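PDB 6E57: surface glycan binding protein B from Bacteroides ovatus, which binds mixed-linkage beta-glucan as a surface glycan-binding protein, probably capturing cereal glucan at the cell surface for its utilization by this gut bacterium. Local coordinates for residues T231-W236 and C271-D276. Residues are numbered along the deposited sequence; the frame is centred on the assembly and turned at random.
Sequences TANVDW and CPDLSD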
# COMPACT_ATOMS: atom_id res chain seq x y z
N THR A 231 -19.23 -1.34 -8.33
CA THR A 231 -20.68 -1.15 -8.35
C THR A 231 -21.20 -1.48 -9.75
O THR A 231 -20.69 -0.96 -10.75
CB THR A 231 -21.06 0.27 -7.90
OG1 THR A 231 -20.63 0.45 -6.55
CG2 THR A 231 -22.55 0.53 -7.98
N ALA A 232 -22.22 -2.34 -9.82
CA ALA A 232 -22.79 -2.82 -11.07
C ALA A 232 -23.37 -1.65 -11.87
O ALA A 232 -24.04 -0.78 -11.31
CB ALA A 232 -23.84 -3.86 -10.79
N ASN A 233 -23.08 -1.64 -13.18
CA ASN A 233 -23.72 -0.76 -14.17
C ASN A 233 -23.30 0.71 -13.98
O ASN A 233 -24.01 1.60 -14.43
CB ASN A 233 -25.24 -0.86 -14.12
CG ASN A 233 -25.76 -2.25 -14.40
OD1 ASN A 233 -25.46 -2.83 -15.44
ND2 ASN A 233 -26.53 -2.80 -13.47
N VAL A 234 -22.14 0.96 -13.35
CA VAL A 234 -21.62 2.34 -13.22
C VAL A 234 -20.11 2.31 -13.43
O VAL A 234 -19.49 1.25 -13.51
CB VAL A 234 -21.99 2.99 -11.87
CG1 VAL A 234 -23.46 2.80 -11.52
CG2 VAL A 234 -21.10 2.53 -10.73
N ASP A 235 -19.53 3.52 -13.53
CA ASP A 235 -18.11 3.74 -13.79
C ASP A 235 -17.28 3.08 -12.68
O ASP A 235 -17.65 3.06 -11.51
CB ASP A 235 -17.79 5.23 -13.93
CG ASP A 235 -18.04 5.79 -15.32
OD1 ASP A 235 -17.53 5.19 -16.30
OD2 ASP A 235 -18.74 6.82 -15.42
N TRP A 236 -16.13 2.53 -13.10
CA TRP A 236 -15.22 1.76 -12.28
C TRP A 236 -13.79 2.13 -12.70
O TRP A 236 -13.42 1.91 -13.85
CB TRP A 236 -15.52 0.27 -12.46
CG TRP A 236 -14.70 -0.66 -11.61
CD1 TRP A 236 -14.00 -0.36 -10.48
CD2 TRP A 236 -14.54 -2.08 -11.81
NE1 TRP A 236 -13.40 -1.49 -9.98
CE2 TRP A 236 -13.71 -2.56 -10.77
CE3 TRP A 236 -15.00 -2.99 -12.77
CZ2 TRP A 236 -13.34 -3.90 -10.67
CZ3 TRP A 236 -14.64 -4.31 -12.67
CH2 TRP A 236 -13.82 -4.76 -11.63
N CYS A 271 -18.62 -1.32 -15.09
CA CYS A 271 -18.79 -2.63 -14.48
C CYS A 271 -20.09 -3.25 -15.00
O CYS A 271 -21.15 -2.63 -14.88
CB CYS A 271 -18.83 -2.54 -12.96
SG CYS A 271 -19.34 -4.08 -12.17
N PRO A 272 -20.04 -4.46 -15.60
CA PRO A 272 -21.23 -5.07 -16.19
C PRO A 272 -22.34 -5.41 -15.19
O PRO A 272 -22.16 -5.28 -13.97
CB PRO A 272 -20.70 -6.33 -16.88
CG PRO A 272 -19.40 -6.64 -16.15
CD PRO A 272 -18.84 -5.29 -15.76
N ASP A 273 -23.49 -5.84 -15.72
CA ASP A 273 -24.73 -6.03 -14.96
C ASP A 273 -24.69 -7.39 -14.25
O ASP A 273 -25.19 -8.38 -14.77
CB ASP A 273 -25.95 -5.93 -15.89
CG ASP A 273 -27.29 -5.92 -15.17
OD1 ASP A 273 -27.36 -5.34 -14.07
OD2 ASP A 273 -28.25 -6.48 -15.73
N LEU A 274 -24.10 -7.40 -13.05
CA LEU A 274 -23.91 -8.62 -12.26
C LEU A 274 -24.73 -8.53 -10.97
O LEU A 274 -24.88 -7.45 -10.38
CB LEU A 274 -22.42 -8.79 -11.97
CG LEU A 274 -21.56 -9.18 -13.17
CD1 LEU A 274 -20.08 -9.00 -12.88
CD2 LEU A 274 -21.84 -10.61 -13.60
N SER A 275 -25.25 -9.68 -10.54
CA SER A 275 -25.88 -9.85 -9.24
C SER A 275 -24.85 -9.61 -8.13
O SER A 275 -23.65 -9.72 -8.37
CB SER A 275 -26.50 -11.22 -9.11
OG SER A 275 -27.39 -11.49 -10.19
N ASP A 276 -25.33 -9.29 -6.93
CA ASP A 276 -24.46 -9.05 -5.78
C ASP A 276 -23.76 -10.36 -5.40
O ASP A 276 -24.41 -11.41 -5.29
CB ASP A 276 -25.25 -8.43 -4.62
CG ASP A 276 -25.85 -7.07 -4.95
OD1 ASP A 276 -26.00 -6.77 -6.15
OD2 ASP A 276 -26.15 -6.32 -3.99
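C271 meets the bend at A232-V234 through both of its backbone polar atoms. Its N donates to V234 O (3.1 Å) and its O accepts from N233 N (2.8 Å). Both bonds are bent, and together they tie C271 to the second half of the type II beta turn T231-V234. N233 occupies the third position of that turn, and its positive phi of 70° is what this turn type requires. The C271 side chain points into the opposite segment. With SG anti to the backbone N, the sulfur swings toward A232, 3.8 Å from its CA, while CB touches W236 CE3 at 3.9 Å. The sulfur lies oblique to the six-membered ring of W236, 5.2 Å from its centroid, a sulfur-aromatic contact. P272 contributes mainly its carbonyl, whose O is 3.9 Å from A232 CB. At D273, the centre of an inverse gamma turn, the contact becomes polar: N233 ND2 gives OD1 a nearly straight bond of 2.7 Å. The acceptor lies in the amide plane, but the donor stands above the carboxylate plane, and the two planes are 43° apart. L274 closes the sequence of contacts with its carbonyl O, which approaches A232 CB.

The contact thus joins the turn between strands 229-231 and 235-240 to the loop that leads from strand 266-270 to 277-285. Strand 266-270 pairs antiparallel with 235-240, W236 bonding to L269 through the backbone, and C271 carries this pairing past the last residue of its strand, with N233 rather than V234 supplying the N-H. W236 NE1 bonds to G226 O. I251 of strand 246-251 touches W236, P272 and L274, while strand 299-315 borders A232 through V307 and a backbone bond to S308.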